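Local coordinates for protein leucine aminopeptidase (PDB 7D1B) that probably acts as a zinc-dependent glutaminyl cyclase of the M28 peptidase family, converting the N-terminal glutamine of peptides to pyroglutamate, at residues K41-T46 with V262-V266; L231-H237 with D299-Y305; R241-G246 with F271-F277. All blocks are in the same frame, centred on the assembly; numbering follows the deposited sequence. Where two conformers were deposited one is given.

Contact 1 of 3, residues K41-T46 with V262-V266; sequences KPDFKT and VAGWV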
# COMPACT_ATOMS: atom_id res chain seq x y z
N LYS A 41 27.38 10.30 -1.34
CA LYS A 41 25.98 9.96 -1.11
C LYS A 41 25.06 10.84 -1.95
O LYS A 41 25.33 12.04 -2.11
CB LYS A 41 25.62 10.10 0.37
CG LYS A 41 26.15 8.97 1.25
CD LYS A 41 25.79 9.20 2.71
CE LYS A 41 24.31 9.50 2.89
NZ LYS A 41 23.94 9.70 4.32
N PRO A 42 23.99 10.26 -2.49
CA PRO A 42 22.98 11.09 -3.15
C PRO A 42 22.33 12.02 -2.14
O PRO A 42 22.24 11.73 -0.95
CB PRO A 42 21.97 10.05 -3.67
CG PRO A 42 22.16 8.86 -2.79
CD PRO A 42 23.63 8.83 -2.46
N ASP A 43 21.87 13.17 -2.64
CA ASP A 43 21.29 14.17 -1.76
C ASP A 43 19.84 13.79 -1.44
O ASP A 43 19.02 13.62 -2.35
CB ASP A 43 21.33 15.54 -2.45
CG ASP A 43 22.68 16.23 -2.30
OD1 ASP A 43 23.36 16.01 -1.28
OD2 ASP A 43 23.05 17.00 -3.21
N PHE A 44 19.54 13.67 -0.15
CA PHE A 44 18.16 13.56 0.31
C PHE A 44 18.11 13.93 1.78
O PHE A 44 19.14 13.95 2.47
CB PHE A 44 17.58 12.17 0.09
CG PHE A 44 18.11 11.15 1.01
CD1 PHE A 44 19.33 10.54 0.78
CD2 PHE A 44 17.36 10.76 2.12
CE1 PHE A 44 19.80 9.57 1.64
CE2 PHE A 44 17.83 9.79 2.97
CZ PHE A 44 19.05 9.20 2.74
N LYS A 45 16.91 14.18 2.28
CA LYS A 45 16.71 14.46 3.69
C LYS A 45 15.47 13.73 4.19
O LYS A 45 14.61 13.32 3.42
CB LYS A 45 16.54 15.96 3.94
CG LYS A 45 15.36 16.59 3.18
CD LYS A 45 15.30 18.10 3.36
CE LYS A 45 14.92 18.49 4.80
NZ LYS A 45 13.50 18.16 5.10
N THR A 46 15.39 13.58 5.51
CA THR A 46 14.13 13.21 6.14
C THR A 46 13.22 14.44 6.24
O THR A 46 13.65 15.58 6.02
CB THR A 46 14.36 12.64 7.53
OG1 THR A 46 14.98 13.64 8.34
CG2 THR A 46 15.24 11.38 7.46
N VAL A 262 18.62 3.32 1.68
CA VAL A 262 18.03 4.49 2.34
C VAL A 262 17.66 4.18 3.78
O VAL A 262 17.91 4.99 4.68
CB VAL A 262 16.83 5.02 1.53
CG1 VAL A 262 16.06 6.06 2.31
CG2 VAL A 262 17.30 5.59 0.20
N ALA A 263 17.06 3.00 4.04
CA ALA A 263 16.70 2.64 5.40
C ALA A 263 17.91 2.64 6.31
O ALA A 263 17.82 3.05 7.48
CB ALA A 263 16.02 1.27 5.43
N GLY A 264 19.06 2.17 5.81
CA GLY A 264 20.27 2.20 6.62
C GLY A 264 20.68 3.62 6.97
O GLY A 264 21.07 3.91 8.10
N TRP A 265 20.57 4.52 5.99
CA TRP A 265 20.93 5.91 6.22
C TRP A 265 19.96 6.66 7.13
O TRP A 265 20.37 7.55 7.86
CB TRP A 265 21.05 6.59 4.87
CG TRP A 265 22.28 6.20 4.10
CD1 TRP A 265 23.49 5.79 4.63
CD2 TRP A 265 22.44 6.20 2.69
NE1 TRP A 265 24.38 5.55 3.61
CE2 TRP A 265 23.77 5.81 2.41
CE3 TRP A 265 21.59 6.49 1.62
CZ2 TRP A 265 24.27 5.73 1.11
CZ3 TRP A 265 22.09 6.42 0.32
CH2 TRP A 265 23.43 6.04 0.08
N VAL A 266 18.66 6.34 7.06
CA VAL A 266 17.76 7.07 7.93
C VAL A 266 17.57 6.41 9.28
O VAL A 266 16.98 7.03 10.17
CB VAL A 266 16.43 7.46 7.26
CG1 VAL A 266 16.71 8.24 5.98
CG2 VAL A 266 15.64 6.21 6.99

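Contact 2 of 3, residues L231-H237 with D299-Y305; sequences LLDLFAH and DVIDFDY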
# COMPACT_ATOMS: atom_id res chain seq x y z
N LEU A 231 4.90 -1.21 -2.63
CA LEU A 231 3.65 -1.59 -1.99
C LEU A 231 3.87 -1.65 -0.48
O LEU A 231 4.85 -2.24 -0.02
CB LEU A 231 3.22 -2.96 -2.51
CG LEU A 231 2.02 -3.57 -1.79
CD1 LEU A 231 0.74 -2.75 -2.04
CD2 LEU A 231 1.81 -5.01 -2.23
N LEU A 232 2.98 -1.02 0.26
CA LEU A 232 3.01 -1.05 1.72
C LEU A 232 1.95 -2.03 2.20
O LEU A 232 0.78 -1.85 1.88
CB LEU A 232 2.64 0.33 2.24
CG LEU A 232 3.58 1.46 1.82
CD1 LEU A 232 2.96 2.80 2.20
CD2 LEU A 232 4.97 1.26 2.42
N ASP A 233 2.34 -3.05 2.97
CA ASP A 233 1.35 -3.99 3.48
C ASP A 233 1.86 -4.60 4.79
O ASP A 233 2.99 -5.10 4.82
CB ASP A 233 1.16 -5.12 2.45
CG ASP A 233 -0.15 -5.88 2.63
OD1 ASP A 233 -0.97 -5.53 3.51
OD2 ASP A 233 -0.40 -6.86 1.87
N LEU A 234 1.06 -4.58 5.86
CA LEU A 234 1.45 -5.22 7.12
C LEU A 234 2.82 -4.72 7.59
O LEU A 234 3.71 -5.52 7.89
CB LEU A 234 1.42 -6.74 7.04
CG LEU A 234 0.21 -7.40 6.40
CD1 LEU A 234 0.43 -8.90 6.35
CD2 LEU A 234 -1.05 -7.09 7.15
N PHE A 235 2.96 -3.40 7.68
CA PHE A 235 4.28 -2.79 7.83
C PHE A 235 4.39 -1.86 9.02
O PHE A 235 5.49 -1.37 9.28
CB PHE A 235 4.63 -1.96 6.57
CG PHE A 235 3.82 -0.71 6.45
CD1 PHE A 235 2.58 -0.73 5.84
CD2 PHE A 235 4.28 0.50 6.97
CE1 PHE A 235 1.79 0.41 5.79
CE2 PHE A 235 3.50 1.64 6.92
CZ PHE A 235 2.25 1.60 6.31
N ALA A 236 3.29 -1.56 9.72
CA ALA A 236 3.25 -0.41 10.61
C ALA A 236 3.23 -0.78 12.08
O ALA A 236 3.12 0.12 12.92
CB ALA A 236 2.05 0.48 10.26
N HIS A 237 3.32 -2.06 12.41
CA HIS A 237 3.30 -2.49 13.80
C HIS A 237 4.64 -2.25 14.49
O HIS A 237 5.70 -2.11 13.86
CB HIS A 237 2.89 -3.97 13.89
CG HIS A 237 3.65 -4.86 12.96
ND1 HIS A 237 3.48 -4.82 11.59
CD2 HIS A 237 4.55 -5.85 13.21
CE1 HIS A 237 4.25 -5.75 11.04
NE2 HIS A 237 4.91 -6.38 12.00
N ASP A 299 7.35 -5.32 -2.23
CA ASP A 299 6.40 -5.39 -1.12
C ASP A 299 7.15 -5.13 0.17
O ASP A 299 8.05 -5.89 0.54
CB ASP A 299 5.74 -6.76 -1.11
CG ASP A 299 4.46 -6.81 -0.30
OD1 ASP A 299 4.06 -5.80 0.33
OD2 ASP A 299 3.83 -7.91 -0.33
N VAL A 300 6.81 -4.03 0.84
CA VAL A 300 7.36 -3.66 2.14
C VAL A 300 6.35 -4.21 3.15
O VAL A 300 5.25 -3.65 3.32
CB VAL A 300 7.56 -2.15 2.23
CG1 VAL A 300 7.90 -1.75 3.67
CG2 VAL A 300 8.68 -1.75 1.29
N ILE A 301 6.71 -5.33 3.78
CA ILE A 301 5.77 -6.18 4.49
C ILE A 301 6.50 -6.93 5.59
O ILE A 301 7.65 -7.33 5.42
CB ILE A 301 5.08 -7.16 3.50
CG1 ILE A 301 4.06 -8.08 4.20
CG2 ILE A 301 6.12 -7.99 2.72
CD1 ILE A 301 3.15 -8.81 3.22
N ASP A 302 5.81 -7.17 6.71
CA ASP A 302 6.21 -8.18 7.67
C ASP A 302 5.07 -9.19 7.72
O ASP A 302 4.07 -8.98 8.42
CB ASP A 302 6.48 -7.59 9.05
CG ASP A 302 6.81 -8.63 10.09
OD1 ASP A 302 6.88 -9.84 9.75
OD2 ASP A 302 7.03 -8.21 11.26
N PHE A 303 5.23 -10.30 6.99
CA PHE A 303 4.12 -11.23 6.88
C PHE A 303 3.92 -12.04 8.15
O PHE A 303 2.95 -12.79 8.22
CB PHE A 303 4.35 -12.12 5.64
CG PHE A 303 3.10 -12.84 5.13
CD1 PHE A 303 1.82 -12.30 5.24
CD2 PHE A 303 3.24 -14.08 4.54
CE1 PHE A 303 0.71 -12.99 4.74
CE2 PHE A 303 2.13 -14.77 4.05
CZ PHE A 303 0.87 -14.22 4.15
N ASP A 304 4.80 -11.89 9.14
CA ASP A 304 4.59 -12.51 10.44
C ASP A 304 3.81 -11.65 11.42
O ASP A 304 3.68 -12.02 12.59
CB ASP A 304 5.93 -12.96 11.03
CG ASP A 304 6.58 -14.05 10.21
OD1 ASP A 304 5.85 -14.94 9.71
OD2 ASP A 304 7.82 -14.00 10.05
N TYR A 305 3.25 -10.53 10.96
CA TYR A 305 2.40 -9.71 11.82
C TYR A 305 1.44 -10.59 12.61
O TYR A 305 0.67 -11.37 12.04
CB TYR A 305 1.60 -8.76 10.94
CG TYR A 305 0.59 -7.91 11.67
CD1 TYR A 305 0.92 -7.22 12.83
CD2 TYR A 305 -0.71 -7.77 11.17
CE1 TYR A 305 -0.02 -6.41 13.48
CE2 TYR A 305 -1.64 -6.96 11.79
CZ TYR A 305 -1.29 -6.28 12.95
OH TYR A 305 -2.19 -5.45 13.58

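Contact 3 of 3, residues R241-G246 with F271-F277; sequences RLAMEG and FVNERGF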
# COMPACT_ATOMS: atom_id res chain seq x y z
N ARG A 241 9.36 -6.50 11.34
CA ARG A 241 10.53 -7.05 10.66
C ARG A 241 10.24 -7.05 9.16
O ARG A 241 9.57 -7.94 8.65
CB ARG A 241 10.83 -8.46 11.19
CG ARG A 241 11.97 -9.14 10.47
CD ARG A 241 12.18 -10.58 11.01
NE ARG A 241 13.05 -11.36 10.12
CZ ARG A 241 12.62 -11.99 9.03
NH1 ARG A 241 11.34 -11.99 8.71
NH2 ARG A 241 13.49 -12.62 8.25
N LEU A 242 10.72 -6.01 8.48
CA LEU A 242 10.47 -5.82 7.04
C LEU A 242 11.61 -6.50 6.30
O LEU A 242 12.67 -5.92 6.07
CB LEU A 242 10.33 -4.33 6.70
CG LEU A 242 9.25 -3.56 7.48
CD1 LEU A 242 9.27 -2.09 7.10
CD2 LEU A 242 7.86 -4.17 7.29
N ALA A 243 11.39 -7.77 5.97
CA ALA A 243 12.38 -8.62 5.33
C ALA A 243 12.12 -8.69 3.83
O ALA A 243 11.19 -8.08 3.30
CB ALA A 243 12.42 -10.00 6.01
N MET A 244 12.96 -9.45 3.14
CA MET A 244 12.97 -9.48 1.69
C MET A 244 12.23 -10.71 1.19
O MET A 244 12.64 -11.84 1.45
CB MET A 244 14.41 -9.48 1.20
CG MET A 244 15.14 -8.22 1.64
SD MET A 244 16.90 -8.34 1.27
CE MET A 244 17.39 -6.63 1.48
N GLU A 245 11.13 -10.51 0.48
CA GLU A 245 10.44 -11.69 -0.06
C GLU A 245 10.73 -11.86 -1.53
O GLU A 245 11.22 -10.95 -2.20
CB GLU A 245 8.95 -11.85 0.28
CG GLU A 245 7.98 -10.86 -0.38
CD GLU A 245 7.69 -11.13 -1.86
OE1 GLU A 245 7.78 -10.17 -2.64
OE2 GLU A 245 7.43 -12.30 -2.25
N GLY A 246 10.47 -13.08 -2.00
CA GLY A 246 11.07 -13.52 -3.24
C GLY A 246 10.57 -12.80 -4.47
O GLY A 246 11.34 -12.55 -5.39
N PHE A 271 13.86 -2.40 8.50
CA PHE A 271 14.27 -2.95 7.20
C PHE A 271 15.49 -3.84 7.42
O PHE A 271 16.57 -3.34 7.74
CB PHE A 271 14.60 -1.84 6.20
CG PHE A 271 13.39 -1.07 5.72
CD1 PHE A 271 12.82 -0.05 6.51
CD2 PHE A 271 12.81 -1.35 4.49
CE1 PHE A 271 11.72 0.66 6.07
CE2 PHE A 271 11.70 -0.64 4.04
CZ PHE A 271 11.15 0.36 4.84
N VAL A 272 15.31 -5.15 7.30
CA VAL A 272 16.36 -6.12 7.62
C VAL A 272 16.84 -6.81 6.35
O VAL A 272 16.04 -7.13 5.46
CB VAL A 272 15.91 -7.14 8.69
CG1 VAL A 272 15.48 -6.40 9.98
CG2 VAL A 272 14.80 -8.06 8.20
N ASN A 273 18.14 -7.07 6.29
CA ASN A 273 18.74 -7.81 5.17
C ASN A 273 18.65 -9.30 5.46
O ASN A 273 19.63 -9.97 5.76
CB ASN A 273 20.17 -7.34 4.92
CG ASN A 273 20.19 -6.05 4.12
OD1 ASN A 273 19.86 -4.98 4.64
ND2 ASN A 273 20.49 -6.15 2.85
N GLU A 274 17.42 -9.82 5.37
CA GLU A 274 17.13 -11.23 5.62
C GLU A 274 16.05 -11.66 4.65
O GLU A 274 15.23 -10.85 4.20
CB GLU A 274 16.57 -11.47 7.03
CG GLU A 274 17.47 -11.01 8.16
CD GLU A 274 16.85 -11.20 9.55
OE1 GLU A 274 15.87 -11.97 9.69
OE2 GLU A 274 17.36 -10.59 10.51
N ARG A 275 16.03 -12.96 4.36
CA ARG A 275 15.11 -13.52 3.38
C ARG A 275 13.88 -14.10 4.05
O ARG A 275 13.99 -15.00 4.89
CB ARG A 275 15.84 -14.66 2.66
CG ARG A 275 15.04 -15.35 1.63
CD ARG A 275 14.95 -14.50 0.41
NE ARG A 275 14.31 -15.27 -0.64
CZ ARG A 275 13.00 -15.43 -0.74
NH1 ARG A 275 12.20 -14.83 0.15
NH2 ARG A 275 12.50 -16.21 -1.70
N GLY A 276 12.70 -13.65 3.64
CA GLY A 276 11.48 -14.36 3.95
C GLY A 276 10.95 -14.16 5.37
O GLY A 276 11.47 -13.40 6.17
N PHE A 277 9.88 -14.92 5.65
CA PHE A 277 9.09 -14.84 6.88
C PHE A 277 8.78 -16.25 7.34
O PHE A 277 8.86 -17.21 6.56
CB PHE A 277 7.78 -14.09 6.62
CG PHE A 277 8.01 -12.74 6.01
CD1 PHE A 277 8.40 -11.67 6.80
CD2 PHE A 277 7.93 -12.55 4.63
CE1 PHE A 277 8.69 -10.44 6.24
CE2 PHE A 277 8.20 -11.32 4.08
CZ PHE A 277 8.59 -10.27 4.89

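Contact 1 of 3, residues K41-T46 with V262-V266
One face of the Trp-265 indole carries the side chain of Lys-41, while Pro-42 and Phe-44 come obliquely at its six-membered ring; the Phe-44 ring in turn has Trp-265 CB at its edge, near its plane. The contact joins an extended, irregular segment, 41-46, to the last turn of helix 253-266 in the M28 peptidase fold, and a cation-pi interaction is its polar element. Lys-41 NZ stands 3.9 Å from the centroid of the Trp-265 five-membered ring, only 12° off the normal, and CE makes a CH-pi contact over the same ring. The lysine runs across the indole in the direction opposite to the tryptophan side chain, beginning with CG at 3.7 Å from Trp-265 CZ2, and a bend at chi3 (50°) turns its far end along the ring system to reach the five-membered part. A long chain with a charged end suits this exposed place, since its methylenes cover the indole and its ammonium meets the pi cloud. Pro-42 CD lies 3.8 Å from Trp-265 CH2, a compact apolar ring packed obliquely against the six-membered ring. Phe-44 and Trp-265 touch along their rims without overlap of the rings, Phe-44 CE1 3.6 Å from Trp-265 CE3 and the planes 34° apart. Phe-44 CE2 approaches Val-262 CG1 at 4.2 Å; in one of the two conformers of Val-266, CG1 also comes near CE2, a less certain contact. Helix 320-336 packs against this segment too, through Gln-335 and Ile-336 on Phe-44 and a hydrogen bond from Gln-335 NE2 to Lys-45 O. At the foot of the indole, Phe-44 CZ lies 3.9 Å from Trp-265 CB.

Contact 2 of 3, residues L231-H237 with D299-Y305
Leu-231 and Leu-232 run parallel to Asp-299 and Val-300, with Val-300 N donating to Leu-231 O at 2.8 Å and Asp-233 N to Val-300 O; farther on Asp-302 N still reaches Leu-234 O. Leu-231 CD2 lies alongside Asp-299 OD1; on the other face Leu-232 CD2 packs on Val-300 CB. These are the ends of neighbouring strands in the mixed sheet of the M28 fold, and the loops beyond approach the metal site, the Leu-234 side chain about 5 Å from the zinc ion. Leu-234 is a branched apolar wedge, CD1 at the edge of the Phe-303 ring, 3.8 Å from Phe-303 CD1, and CD2 against Tyr-305. A chi1 of 49° tucks His-237 CG between backbone N and carbonyl carbon, so that NE2 donates to Asp-302 OD2 at 2.9 Å, the oxygen lying in the imidazole plane but met from above the carboxylate plane. Tyr-305 CD1 sits over one imidazole face, toward its rim, 3.6 Å from His-237 CG, the rings oblique. With an alanine in place of His-237, Asp-302 OD2 would lose this donor and the Tyr-305 ring would probably be freer to turn. Asp-302 OD2 also accepts from Arg-241 N; OD1 takes Asp-304 N in an Asx turn.

Contact 3 of 3, residues R241-G246 with F271-F277
Leu-242 and Phe-271 pair in parallel, as do Met-244 and Arg-275, but the register slips by two residues between them: a beta bulge in a small beta-alpha-beta unit whose helices, 246-251 and 253-266, join the two segments. The packed side is largely apolar. Leu-242 CD1 sits over one face of the Phe-271 ring, 3.9 Å from its centroid, and helix 320-336 covers both residues. Ala-243 lies at the bulge, where a small side chain fits: its CB is 3.4 Å from Glu-274 O, 3.8 Å from Phe-277 CE1, and under one face of the Arg-241 guanidinium. Gly-276, at a positive phi of 79° that favours glycine, donates to Met-244 O. The buried Glu-245 carboxylate caps helix 246-251, satisfied by Tyr-247 N, Ser-248 OG, Val-283 N and His-287 NE2.

Toward solvent, around exposed Asn-273, Glu-274 and Arg-275, charges take over. Extended from CG to NE, the partly exposed Arg-241 reaches across to Glu-274 and grips the single oxygen OE1 with NE and NH2, both at 2.9 Å, in a side-on salt bridge, while NH1 and NH2 close end-on upon Gly-276 O. Both acceptors lie in the guanidinium plane, which would hold that plane's rotation. Arg-275 has its principal partners in Thr-281 O and Asp-282, and its bond across the contact is longer: NH1 to Met-244 O at 3.3 Å, on a carbonyl lone pair.

Contact 2 is the buried one, close to the zinc; contact 3 is partly buried, and contact 1 lies on the surface, away from the annotated sites. Contacts 2 and 3 both rest on parallel strand pairing and touch each other, Phe-277 packing against Ile-301, Phe-303 and Asp-304, and both segments of contact 3 fall between those of contact 2 in the sequence. Contact 1 has no backbone bonding between its segments and depends on ring and lysine contacts, yet it meets contact 3 where Ala-263 packs on Phe-271. Helix 320-336 lies against all three. Polar chemistry shifts accordingly, from a buried histidine-carboxylate bond, through an arginine-glutamate salt bridge, to an exposed ammonium over indole.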